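Local coordinates for monosaccharide ABC transporter substrate-binding protein, CUT2 family (Acidothermus cellulolyticus, PDB 4RU1) that probably serves as the solute-binding component of a carbohydrate ABC importer and holds myo-inositol between its two lobes, at residues V52-S57 with E259-L264; T63-L68 with T83-P88; V146-Q151 with N163-T168; L213-V218 with G243-A248; G283-F286 with S290-A293. All blocks are in the same frame, centred on the assembly; numbering follows the deposited sequence.

Contact 1: V52-S57 with E259-L264; sequences VTLKYS and EAVDSL
This is an apolar helix-on-sheet contact at the margin of the first lobe, where Val52 and Leu54 of the outermost strand 52-58 meet Val261 of helix 253-270. Residues alternate along the strand, and these two turn their side chains to the same face. Val261 takes both of them, one with each methyl. Its CG2 lies 4.0 Å from Leu54 CD1, and its CG1 stands 4.3 Å from Val52 CG2. The valine has CG1 opposite the backbone N (chi1 172°) and CG2 on the N side, which splays the two branches toward the two strand residues. On the leucine, CG is likewise trans to N (chi1 -175°), and the chain comes in at a slant to Val261 with CD1 leading. Helix 35-49 shares this face of the strand: Ala47 packs on Val52, while Ala43 and Leu44 pack on Leu54. Further round helix 253-270, Ala260, Ser263 and Leu264 lie on strands 104-107 and 121-124, so the helix spans much of the parallel sheet. Inside that helix Ser263 OG donates to Glu259 O at 2.8 Å, alongside the backbone bond from Ser263 N to the same oxygen. The two donors reach that carbonyl from opposite faces of its plane. The Ser263 side chain also touches Met121 and Phe123. Since nothing polar crosses between strand and helix, and the methyls meet at ordinary van der Waals distances over a small area, the contact rests on dispersion and the exclusion of water rather than on directional bonds.

Contact 2: T63-L68 with T83-P88; sequences TKEAVL and TIPDPP
Glu65 and Thr83 meet through a single carboxylate oxygen: Glu65 OE2 sits 3.1 Å from Thr83 OG1 and 3.0 Å from Thr83 O. The first is a close approach to a hydroxyl that is hydrogen-bonded to His28 ND1, its strongest polar partner. The second brings two acceptors together and is no hydrogen bond. Such a neighbour, in a buried setting, may raise the affinity of the carboxylate for a proton. The other oxygen turns to the proline, with Glu65 OE1 3.9 Å from Pro85 CD and equally far from its CG. Reaching this far takes a fully stretched chain; Glu65 has CG trans to the backbone N (chi1 -171°) and stays extended beyond it, so the carboxylate is delivered from the helix across the run of the threonine side chain at about a right angle. One step out lies His28, which touches both Glu65 and Pro85 and lines the inositol pocket. Glu65 and Thr83 therefore belong to the second shell around the ligand, with the side chain of Pro85 about 6 Å from the sugar alcohol. Leu90 closes over Glu65 and Pro85 from the next helix. Asp86 stands at the N-cap of that helix, 87-99, and its OD2 is hydrogen-bonded to Ser62 OG at the start of helix 62-74, a second tie between the same two parts of the chain. Glu65 thus reaches inward from helix 62-74 against Ile26 of strand 21-27, while Thr83 and Pro85 form the turn that leads from strand 79-82 into helix 87-99.

Contact 3: V146-Q151 with N163-T168; sequences VLCVLQ and NGVQQT. With INS (1,2,3,4,5,6-hexahydroxy-cyclohexane), chain M.
Val165 faces Cys148 and Val146 from helix 156-168, and tracing it outward accounts for the whole contact. Its CB is already near the strand, 4.2 Å from Cys148 SG. CG1, which lies trans to the backbone N (chi1 168°), then enters between the two strand residues, 4.0 Å from Cys148 SG and 4.2 Å from Val146 CG1. The sulfur also lies against Cys162, one turn earlier in the helix; a disulfide between these cysteines is known for this protein but is not formed here, and the sulfur acts as an apolar surface. Around the strand, Val146 leans on Phe169 and Ile204, and Tyr173 covers Cys148 from strand 172-177. On the far side of the helix Gln167 NE2 bonds Asn163 OD1 at 2.8 Å, standing well above the plane of that carbonyl.

At the end of the strand the character changes. Gln151 leaves the strand with a bend at chi2 (-87°), which swings its amide to the inositol. There NE2 donates to O2 of the ligand at 2.8 Å, and a weak bond runs from the same NE2 to O3 at 3.0 Å, so one amino group bridges neighbouring hydroxyls. Asp33, Asn108, Arg161, Leu206, Asp231 and Gln251 hold the ligand by further hydrogen bonds; Arg161 comes from the very helix that packs on the strand. Strand 145-150, helix 156-168 and strand 172-177 make up a beta-alpha-beta unit, with the apolar interior under the helix and a ligand-binding residue just past the C-terminal end of the strand, as is usual in the Rossmann-like lobes of periplasmic sugar-binding proteins.

Contact 4: L213-V218 with G243-A248; sequences LAIQAV and GQLQWA
The helix turn carrying Ile215, which packs against Gln244 and Leu245, includes the bond from Val218 N to Ala214 O, 2.8 Å long, with Ala217 N to Leu213 O at 2.9 Å beside it. Across the contact itself no hydrogen bond forms. CG2 of Ile215 meets the amide of Gln244, while the longer branch passes Gln244 O and ends on Leu245. That CG2, trans to the backbone N, lies 3.4 Å from Gln244 NE2, the closest approach here. On the longer branch Ile215 CG1 is 3.9 Å from Gln244 O, and Ile215 CD1 is 4.1 Å from Leu245 CD2. Gln244 leaves its backbone toward the helix and runs extended past CG, crossing the isoleucine at about a right angle so that the amide end rests on the methyl. Gly243 ends helix 236-241 in a Schellman motif with positive phi (85°), and Gln244, next in the chain, points its side chain toward helix 208-220. Glu239 of the ended helix packs on all three touching residues, and Leu245 also lies on Val236 and Ile227. The contact is mixed in character: Leu245 and the longer branch of Ile215 make a buried apolar patch, while the partly exposed glutamine brings its amide to the other branch. NE2 meets the CG2 methyl without a hydrogen bond to segment 213-218, so what the amide adds to this contact is van der Waals in nature, like the meeting of isoleucine and leucine beside it.

Contact 5: G283-F286 with S290-A293; sequences GPFF and SNVA
Phe285 and Asn291 approach from opposite directions, with the ring plane and the amide plane 45° apart. Phe285 reaches out with CG trans to the backbone N (chi1 -178°). The amide nitrogen comes to the far corner of the ring, ND2 lying 3.5 Å from Phe285 CZ and 3.7 Å from Phe285 CE2, an oblique approach. Its real bond is with the next residue: Asn291 ND2 donates to Phe286 O at 3.2 Å, with a fairly straight N-H...O angle of 156°. The donor lies in the plane of that carbonyl, and the oxygen lies close to the plane of the amide, so both flat groups are turned to favour the bond. The other end of the amide is used as well, since Asn291 OD1 accepts from Asp288 N. Held at both ends, the side chain can hardly flip. In the fold, strand 285-287 runs antiparallel along 248-250 at the margin of the mixed sheet. The side chain of Phe286 packs on Ile249 and on Ala133 and Arg137 of helix 127-140, Phe285 stays on the exposed side with Asn291, and Val292 packs on helix 236-241 just before the chain enters helix 293-300.

In the fold
Contacts 1 and 2 belong to the parallel-sheet lobe, contacts 3, 4 and 5 to the mixed-sheet lobe. Between centres, contacts 1 and 2 are 18 Å apart, and Ser57 touches Leu68. Contacts 4 and 5, 16 Å apart between centres, meet where Trp247 packs on Phe286; contact 3 is centred 16 Å from contact 4. Across the lobes the centres of contacts 1 and 4 are about 34 Å apart. Along the chain contacts 2, 3 and 4 follow one another inside the loop closed by contact 1; contact 5 comes last. Helix 253-270 brings the chain back to the first lobe, and strand 285-287 then adds an edge to the second, the two enclosing the inositol.

Contact 1: V52-S57 with E259-L264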
# COMPACT_ATOMS: atom_id res chain seq x y z
N VAL A 52 -0.82 -10.88 21.87
CA VAL A 52 -0.96 -11.61 20.61
C VAL A 52 0.41 -12.12 20.20
O VAL A 52 1.38 -11.38 20.18
CB VAL A 52 -1.53 -10.65 19.53
CG1 VAL A 52 -1.37 -11.19 18.13
CG2 VAL A 52 -3.00 -10.37 19.79
N THR A 53 0.44 -13.38 19.77
CA THR A 53 1.58 -13.88 19.00
C THR A 53 1.22 -13.66 17.52
O THR A 53 0.20 -14.20 17.05
CB THR A 53 1.82 -15.36 19.32
OG1 THR A 53 2.28 -15.50 20.66
CG2 THR A 53 2.84 -15.92 18.38
N LEU A 54 2.02 -12.88 16.83
CA LEU A 54 1.80 -12.48 15.45
C LEU A 54 2.58 -13.40 14.58
O LEU A 54 3.82 -13.43 14.70
CB LEU A 54 2.26 -11.02 15.24
CG LEU A 54 1.93 -10.51 13.82
CD1 LEU A 54 0.45 -10.38 13.59
CD2 LEU A 54 2.63 -9.18 13.60
N LYS A 55 1.89 -14.15 13.73
CA LYS A 55 2.54 -14.97 12.74
C LYS A 55 2.41 -14.24 11.41
O LYS A 55 1.33 -14.09 10.86
CB LYS A 55 1.89 -16.36 12.68
CG LYS A 55 2.07 -17.18 13.95
CD LYS A 55 1.17 -18.40 13.99
CE LYS A 55 1.87 -19.65 13.48
NZ LYS A 55 0.95 -20.79 13.21
N TYR A 56 3.54 -13.80 10.89
CA TYR A 56 3.57 -13.05 9.63
C TYR A 56 4.04 -13.92 8.49
O TYR A 56 5.10 -14.57 8.64
CB TYR A 56 4.44 -11.81 9.73
CG TYR A 56 4.44 -10.92 8.47
CD1 TYR A 56 5.27 -11.21 7.43
CD2 TYR A 56 3.58 -9.87 8.31
CE1 TYR A 56 5.32 -10.47 6.25
CE2 TYR A 56 3.61 -9.07 7.14
CZ TYR A 56 4.43 -9.40 6.09
OH TYR A 56 4.45 -8.59 4.95
N SER A 57 3.28 -13.96 7.38
CA SER A 57 3.66 -14.71 6.20
C SER A 57 3.28 -13.94 4.95
O SER A 57 2.41 -13.04 4.93
CB SER A 57 3.04 -16.07 6.17
OG SER A 57 1.65 -16.09 6.21
N GLU A 259 -4.09 -1.58 13.26
CA GLU A 259 -5.51 -1.83 13.40
C GLU A 259 -5.95 -3.23 12.97
O GLU A 259 -6.94 -3.78 13.51
CB GLU A 259 -6.32 -0.82 12.63
CG GLU A 259 -6.21 0.65 13.14
CD GLU A 259 -6.62 0.83 14.63
OE1 GLU A 259 -7.49 0.04 15.05
OE2 GLU A 259 -6.14 1.76 15.28
N ALA A 260 -5.24 -3.79 11.99
CA ALA A 260 -5.55 -5.16 11.59
C ALA A 260 -5.50 -6.05 12.81
O ALA A 260 -6.37 -6.85 13.03
CB ALA A 260 -4.56 -5.67 10.54
N VAL A 261 -4.50 -5.85 13.65
CA VAL A 261 -4.32 -6.66 14.84
C VAL A 261 -5.32 -6.22 15.94
O VAL A 261 -6.02 -7.07 16.53
CB VAL A 261 -2.89 -6.68 15.35
CG1 VAL A 261 -2.81 -7.37 16.70
CG2 VAL A 261 -2.02 -7.34 14.32
N ASP A 262 -5.33 -4.94 16.29
CA ASP A 262 -6.12 -4.45 17.42
C ASP A 262 -7.62 -4.60 17.22
O ASP A 262 -8.35 -4.83 18.21
CB ASP A 262 -5.72 -3.00 17.74
CG ASP A 262 -6.08 -2.60 19.14
OD1 ASP A 262 -5.57 -3.22 20.09
OD2 ASP A 262 -6.82 -1.60 19.35
N SER A 263 -8.10 -4.49 15.99
CA SER A 263 -9.47 -4.70 15.66
C SER A 263 -9.87 -6.15 15.90
O SER A 263 -11.00 -6.41 16.33
CB SER A 263 -9.81 -4.19 14.27
OG SER A 263 -9.38 -5.10 13.24
N LEU A 264 -8.97 -7.08 15.54
CA LEU A 264 -9.27 -8.49 15.85
C LEU A 264 -9.34 -8.71 17.37
O LEU A 264 -10.21 -9.46 17.89
CB LEU A 264 -8.23 -9.43 15.22
CG LEU A 264 -8.42 -9.63 13.74
CD1 LEU A 264 -7.24 -10.31 13.03
CD2 LEU A 264 -9.63 -10.50 13.54

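Contact 2: T63-L68 with T83-P88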
# COMPACT_ATOMS: atom_id res chain seq x y z
N THR A 63 -1.51 -17.34 -5.77
CA THR A 63 -1.90 -18.75 -5.55
C THR A 63 -1.22 -19.22 -4.27
O THR A 63 -1.82 -19.95 -3.49
CB THR A 63 -1.43 -19.63 -6.76
OG1 THR A 63 -1.94 -19.00 -7.93
CG2 THR A 63 -1.93 -21.03 -6.68
N LYS A 64 0.03 -18.77 -4.08
CA LYS A 64 0.80 -19.13 -2.87
C LYS A 64 0.22 -18.37 -1.61
O LYS A 64 0.20 -18.86 -0.50
CB LYS A 64 2.26 -18.94 -3.06
CG LYS A 64 2.85 -19.98 -4.01
CD LYS A 64 4.34 -20.00 -3.97
CE LYS A 64 4.78 -21.31 -4.65
NZ LYS A 64 6.21 -21.43 -4.39
N GLU A 65 -0.18 -17.12 -1.78
CA GLU A 65 -0.85 -16.43 -0.66
C GLU A 65 -2.15 -17.13 -0.24
O GLU A 65 -2.46 -17.18 0.91
CB GLU A 65 -1.11 -14.96 -1.01
CG GLU A 65 -1.61 -14.14 0.21
CD GLU A 65 -1.97 -12.71 -0.08
OE1 GLU A 65 -1.85 -12.20 -1.21
OE2 GLU A 65 -2.50 -12.10 0.91
N ALA A 66 -2.92 -17.65 -1.20
CA ALA A 66 -4.09 -18.44 -0.88
C ALA A 66 -3.69 -19.59 0.03
O ALA A 66 -4.41 -19.92 0.95
CB ALA A 66 -4.71 -18.97 -2.15
N VAL A 67 -2.64 -20.31 -0.34
CA VAL A 67 -2.19 -21.45 0.44
C VAL A 67 -1.81 -21.02 1.85
O VAL A 67 -2.07 -21.70 2.79
CB VAL A 67 -1.03 -22.12 -0.30
CG1 VAL A 67 -0.41 -23.25 0.51
CG2 VAL A 67 -1.52 -22.71 -1.62
N LEU A 68 -1.16 -19.86 2.00
CA LEU A 68 -0.86 -19.32 3.33
C LEU A 68 -2.15 -19.12 4.16
O LEU A 68 -2.07 -19.29 5.35
CB LEU A 68 -0.04 -18.01 3.24
CG LEU A 68 1.35 -18.05 2.59
CD1 LEU A 68 1.82 -16.64 2.53
CD2 LEU A 68 2.33 -18.95 3.33
N THR A 83 -4.31 -9.43 3.10
CA THR A 83 -4.37 -8.47 1.95
C THR A 83 -5.01 -9.14 0.72
O THR A 83 -4.88 -10.37 0.55
CB THR A 83 -2.97 -7.94 1.59
OG1 THR A 83 -2.22 -9.04 1.03
CG2 THR A 83 -2.28 -7.44 2.80
N ILE A 84 -5.72 -8.41 -0.11
CA ILE A 84 -6.45 -8.99 -1.22
C ILE A 84 -6.10 -8.22 -2.52
O ILE A 84 -6.95 -7.65 -3.17
CB ILE A 84 -7.97 -9.00 -1.02
CG1 ILE A 84 -8.36 -9.33 0.41
CG2 ILE A 84 -8.63 -9.96 -2.01
CD1 ILE A 84 -9.80 -9.18 0.72
N PRO A 85 -4.85 -8.37 -3.00
CA PRO A 85 -4.48 -7.73 -4.24
C PRO A 85 -5.10 -8.39 -5.48
O PRO A 85 -5.18 -7.83 -6.53
CB PRO A 85 -2.95 -7.84 -4.25
CG PRO A 85 -2.67 -9.11 -3.47
CD PRO A 85 -3.69 -8.96 -2.33
N ASP A 86 -5.38 -9.69 -5.39
CA ASP A 86 -5.90 -10.47 -6.54
C ASP A 86 -7.14 -11.20 -6.05
O ASP A 86 -7.07 -12.36 -5.62
CB ASP A 86 -4.80 -11.47 -6.93
CG ASP A 86 -5.09 -12.27 -8.18
OD1 ASP A 86 -6.25 -12.29 -8.68
OD2 ASP A 86 -4.11 -12.89 -8.64
N PRO A 87 -8.31 -10.55 -6.05
CA PRO A 87 -9.54 -11.14 -5.50
C PRO A 87 -9.90 -12.51 -6.11
O PRO A 87 -10.13 -13.43 -5.34
CB PRO A 87 -10.59 -10.05 -5.73
CG PRO A 87 -9.74 -8.76 -5.71
CD PRO A 87 -8.52 -9.15 -6.46
N PRO A 88 -9.81 -12.68 -7.46
CA PRO A 88 -10.19 -14.04 -7.96
C PRO A 88 -9.39 -15.16 -7.30
O PRO A 88 -9.91 -16.27 -7.09
CB PRO A 88 -9.82 -13.96 -9.45
CG PRO A 88 -9.98 -12.51 -9.78
CD PRO A 88 -9.39 -11.82 -8.58

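Contact 3: V146-Q151 with N163-T168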
# COMPACT_ATOMS: atom_id res chain seq x y z
N VAL A 146 1.38 12.94 -17.64
CA VAL A 146 1.83 12.10 -16.52
C VAL A 146 2.17 10.65 -16.93
O VAL A 146 1.51 10.08 -17.80
CB VAL A 146 0.75 12.05 -15.42
CG1 VAL A 146 -0.52 11.40 -15.89
CG2 VAL A 146 1.27 11.35 -14.15
N LEU A 147 3.26 10.12 -16.35
CA LEU A 147 3.63 8.70 -16.42
C LEU A 147 3.38 8.09 -15.09
O LEU A 147 4.01 8.49 -14.06
CB LEU A 147 5.11 8.64 -16.74
CG LEU A 147 5.66 7.25 -16.84
CD1 LEU A 147 5.07 6.52 -18.02
CD2 LEU A 147 7.19 7.27 -16.97
N CYS A 148 2.49 7.11 -15.05
CA CYS A 148 2.22 6.37 -13.80
C CYS A 148 3.01 5.07 -13.87
O CYS A 148 2.88 4.33 -14.85
CB CYS A 148 0.77 6.02 -13.71
SG CYS A 148 -0.22 7.42 -13.19
N VAL A 149 3.84 4.80 -12.86
CA VAL A 149 4.77 3.66 -12.86
C VAL A 149 4.24 2.64 -11.89
O VAL A 149 4.00 2.98 -10.75
CB VAL A 149 6.20 4.07 -12.54
CG1 VAL A 149 7.13 2.84 -12.52
CG2 VAL A 149 6.67 5.10 -13.58
N LEU A 150 4.00 1.43 -12.38
CA LEU A 150 3.44 0.34 -11.56
C LEU A 150 4.48 -0.75 -11.41
O LEU A 150 4.97 -1.24 -12.43
CB LEU A 150 2.18 -0.29 -12.21
CG LEU A 150 1.06 0.69 -12.42
CD1 LEU A 150 1.03 1.16 -13.86
CD2 LEU A 150 -0.28 -0.00 -12.11
N GLN A 151 4.76 -1.16 -10.18
CA GLN A 151 5.82 -2.12 -9.95
C GLN A 151 5.40 -3.56 -9.98
O GLN A 151 6.24 -4.43 -9.71
CB GLN A 151 6.58 -1.78 -8.69
CG GLN A 151 5.81 -2.02 -7.39
CD GLN A 151 4.93 -0.85 -6.90
OE1 GLN A 151 4.52 0.03 -7.64
NE2 GLN A 151 4.61 -0.88 -5.62
N ASN A 163 -5.94 3.99 -12.49
CA ASN A 163 -7.24 4.31 -13.13
C ASN A 163 -7.78 5.66 -12.56
O ASN A 163 -8.39 6.44 -13.28
CB ASN A 163 -8.20 3.18 -12.96
CG ASN A 163 -9.56 3.49 -13.44
OD1 ASN A 163 -10.44 3.68 -12.64
ND2 ASN A 163 -9.74 3.60 -14.75
N GLY A 164 -7.60 5.87 -11.26
CA GLY A 164 -8.13 7.09 -10.69
C GLY A 164 -7.45 8.29 -11.26
O GLY A 164 -8.15 9.29 -11.58
N VAL A 165 -6.12 8.27 -11.42
CA VAL A 165 -5.37 9.39 -12.01
C VAL A 165 -5.93 9.66 -13.43
O VAL A 165 -6.11 10.82 -13.82
CB VAL A 165 -3.89 9.06 -12.11
CG1 VAL A 165 -3.16 10.06 -12.96
CG2 VAL A 165 -3.28 9.04 -10.75
N GLN A 166 -6.16 8.60 -14.20
CA GLN A 166 -6.57 8.79 -15.60
C GLN A 166 -7.90 9.51 -15.68
O GLN A 166 -8.08 10.26 -16.60
CB GLN A 166 -6.67 7.42 -16.31
CG GLN A 166 -6.98 7.47 -17.81
CD GLN A 166 -7.06 6.10 -18.44
OE1 GLN A 166 -7.32 5.10 -17.75
NE2 GLN A 166 -6.85 6.04 -19.75
N GLN A 167 -8.82 9.24 -14.73
CA GLN A 167 -10.14 9.83 -14.69
C GLN A 167 -10.15 11.33 -14.57
O GLN A 167 -11.02 12.01 -15.17
CB GLN A 167 -10.90 9.26 -13.49
CG GLN A 167 -11.38 7.85 -13.76
CD GLN A 167 -12.19 7.32 -12.60
OE1 GLN A 167 -13.00 8.05 -11.99
NE2 GLN A 167 -11.96 6.05 -12.24
N THR A 168 -9.27 11.84 -13.71
CA THR A 168 -9.26 13.28 -13.40
C THR A 168 -8.12 14.10 -14.01
O THR A 168 -8.23 15.36 -14.01
CB THR A 168 -9.22 13.49 -11.91
OG1 THR A 168 -8.08 12.78 -11.41
CG2 THR A 168 -10.47 12.93 -11.24
C1 INS M . 2.07 0.29 -1.39
C2 INS M . 3.31 -0.10 -2.18
C3 INS M . 3.62 -1.58 -1.91
C4 INS M . 2.43 -2.49 -2.12
C5 INS M . 1.26 -2.09 -1.28
C6 INS M . 0.87 -0.65 -1.47
O1 INS M . 1.67 1.65 -1.63
O2 INS M . 2.94 0.01 -3.56
O3 INS M . 4.67 -1.92 -2.84
O4 INS M . 2.79 -3.87 -1.86
O5 INS M . 0.08 -2.87 -1.56
O6 INS M . -0.19 -0.26 -0.54

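Contact 4: L213-V218 with G243-A248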
# COMPACT_ATOMS: atom_id res chain seq x y z
N LEU A 213 14.22 5.44 -7.37
CA LEU A 213 14.73 5.03 -8.65
C LEU A 213 14.32 6.04 -9.74
O LEU A 213 15.04 6.30 -10.66
CB LEU A 213 14.16 3.63 -8.98
CG LEU A 213 14.66 2.58 -8.00
CD1 LEU A 213 13.87 1.26 -8.10
CD2 LEU A 213 16.18 2.30 -8.13
N ALA A 214 13.11 6.59 -9.61
CA ALA A 214 12.63 7.54 -10.56
C ALA A 214 13.41 8.87 -10.49
O ALA A 214 13.71 9.48 -11.53
CB ALA A 214 11.16 7.79 -10.38
N ILE A 215 13.76 9.28 -9.27
CA ILE A 215 14.50 10.54 -9.09
C ILE A 215 15.85 10.35 -9.82
O ILE A 215 16.32 11.25 -10.52
CB ILE A 215 14.74 10.83 -7.61
CG1 ILE A 215 13.42 11.19 -6.92
CG2 ILE A 215 15.78 11.97 -7.40
CD1 ILE A 215 13.51 11.07 -5.42
N GLN A 216 16.45 9.19 -9.67
CA GLN A 216 17.72 8.93 -10.30
C GLN A 216 17.60 8.80 -11.82
O GLN A 216 18.42 9.38 -12.61
CB GLN A 216 18.37 7.68 -9.76
CG GLN A 216 18.87 7.77 -8.33
CD GLN A 216 19.67 9.05 -8.10
OE1 GLN A 216 19.28 9.92 -7.32
NE2 GLN A 216 20.79 9.18 -8.79
N ALA A 217 16.52 8.14 -12.27
CA ALA A 217 16.17 8.01 -13.71
C ALA A 217 15.95 9.32 -14.41
O ALA A 217 16.44 9.50 -15.53
CB ALA A 217 14.94 7.15 -13.86
N VAL A 218 15.30 10.25 -13.75
CA VAL A 218 15.12 11.53 -14.35
C VAL A 218 16.48 12.18 -14.62
O VAL A 218 16.67 12.79 -15.68
CB VAL A 218 14.21 12.41 -13.45
CG1 VAL A 218 14.48 13.88 -13.70
CG2 VAL A 218 12.76 12.02 -13.56
N GLY A 243 12.83 19.58 -2.92
CA GLY A 243 12.20 19.67 -4.23
C GLY A 243 12.39 18.43 -5.16
O GLY A 243 11.92 18.50 -6.30
N GLN A 244 13.01 17.37 -4.69
CA GLN A 244 13.18 16.15 -5.47
C GLN A 244 11.85 15.45 -5.68
O GLN A 244 11.72 14.70 -6.62
CB GLN A 244 14.21 15.23 -4.87
CG GLN A 244 15.67 15.67 -5.15
CD GLN A 244 16.69 14.71 -4.57
OE1 GLN A 244 16.74 14.51 -3.36
NE2 GLN A 244 17.49 14.12 -5.43
N LEU A 245 10.91 15.61 -4.74
CA LEU A 245 9.56 15.06 -4.85
C LEU A 245 8.53 16.15 -4.66
O LEU A 245 8.72 17.02 -3.73
CB LEU A 245 9.32 13.99 -3.80
CG LEU A 245 10.01 12.63 -3.94
CD1 LEU A 245 9.84 11.78 -2.68
CD2 LEU A 245 9.50 11.91 -5.17
N GLN A 246 7.54 16.26 -5.51
CA GLN A 246 6.48 17.26 -5.37
C GLN A 246 5.63 17.04 -4.12
O GLN A 246 5.27 17.99 -3.45
CB GLN A 246 5.60 17.32 -6.61
CG GLN A 246 6.34 17.51 -7.94
CD GLN A 246 7.17 18.74 -7.90
OE1 GLN A 246 8.46 18.72 -7.78
NE2 GLN A 246 6.47 19.83 -7.93
N TRP A 247 5.32 15.79 -3.83
CA TRP A 247 4.46 15.44 -2.73
C TRP A 247 4.50 13.94 -2.59
O TRP A 247 4.98 13.25 -3.49
CB TRP A 247 3.04 15.96 -2.92
CG TRP A 247 2.49 15.83 -4.30
CD1 TRP A 247 2.36 16.84 -5.20
CD2 TRP A 247 1.91 14.66 -4.93
NE1 TRP A 247 1.76 16.40 -6.34
CE2 TRP A 247 1.50 15.05 -6.24
CE3 TRP A 247 1.78 13.30 -4.57
CZ2 TRP A 247 0.91 14.14 -7.16
CZ3 TRP A 247 1.20 12.40 -5.52
CH2 TRP A 247 0.76 12.84 -6.78
N ALA A 248 4.01 13.45 -1.45
CA ALA A 248 3.87 11.99 -1.17
C ALA A 248 2.51 11.83 -0.57
O ALA A 248 2.09 12.64 0.25
CB ALA A 248 4.92 11.49 -0.22

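Contact 5: G283-F286 with S290-A293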
# COMPACT_ATOMS: atom_id res chain seq x y z
N GLY A 283 -6.12 6.90 4.96
CA GLY A 283 -5.58 7.94 3.99
C GLY A 283 -6.67 8.12 2.98
O GLY A 283 -7.75 7.55 3.16
N PRO A 284 -6.45 8.88 1.93
CA PRO A 284 -5.17 9.49 1.58
C PRO A 284 -4.97 10.81 2.31
O PRO A 284 -5.94 11.49 2.61
CB PRO A 284 -5.30 9.76 0.09
CG PRO A 284 -6.75 9.99 -0.12
CD PRO A 284 -7.44 9.07 0.87
N PHE A 285 -3.70 11.17 2.46
CA PHE A 285 -3.31 12.50 2.91
C PHE A 285 -2.05 12.92 2.17
O PHE A 285 -1.05 12.19 2.20
CB PHE A 285 -3.09 12.54 4.42
CG PHE A 285 -2.74 13.94 4.94
CD1 PHE A 285 -3.68 14.93 4.95
CD2 PHE A 285 -1.46 14.21 5.44
CE1 PHE A 285 -3.35 16.21 5.44
CE2 PHE A 285 -1.12 15.43 5.96
CZ PHE A 285 -2.05 16.45 5.91
N PHE A 286 -2.08 14.10 1.54
CA PHE A 286 -0.93 14.66 0.80
C PHE A 286 0.02 15.39 1.68
O PHE A 286 -0.35 16.36 2.39
CB PHE A 286 -1.36 15.55 -0.36
CG PHE A 286 -2.02 14.82 -1.52
CD1 PHE A 286 -3.30 14.32 -1.45
CD2 PHE A 286 -1.31 14.65 -2.72
CE1 PHE A 286 -3.90 13.63 -2.53
CE2 PHE A 286 -1.89 14.07 -3.79
CZ PHE A 286 -3.18 13.52 -3.68
N SER A 290 4.70 22.17 2.90
CA SER A 290 3.97 22.88 3.95
C SER A 290 3.74 22.06 5.25
O SER A 290 3.54 22.64 6.33
CB SER A 290 2.65 23.40 3.36
OG SER A 290 1.59 22.44 3.40
N ASN A 291 3.73 20.74 5.16
CA ASN A 291 3.42 19.91 6.32
C ASN A 291 4.35 18.72 6.61
O ASN A 291 4.11 17.88 7.49
CB ASN A 291 1.96 19.44 6.23
CG ASN A 291 1.67 18.65 4.95
OD1 ASN A 291 2.59 18.26 4.26
ND2 ASN A 291 0.43 18.52 4.61
N VAL A 292 5.41 18.61 5.83
CA VAL A 292 6.34 17.51 5.99
C VAL A 292 7.10 17.46 7.31
O VAL A 292 7.40 16.38 7.79
CB VAL A 292 7.29 17.39 4.76
CG1 VAL A 292 8.17 18.63 4.59
CG2 VAL A 292 8.08 16.07 4.78
N ALA A 293 7.39 18.62 7.87
CA ALA A 293 8.07 18.68 9.17
C ALA A 293 7.44 17.83 10.28
O ALA A 293 8.15 17.21 11.09
CB ALA A 293 8.27 20.13 9.63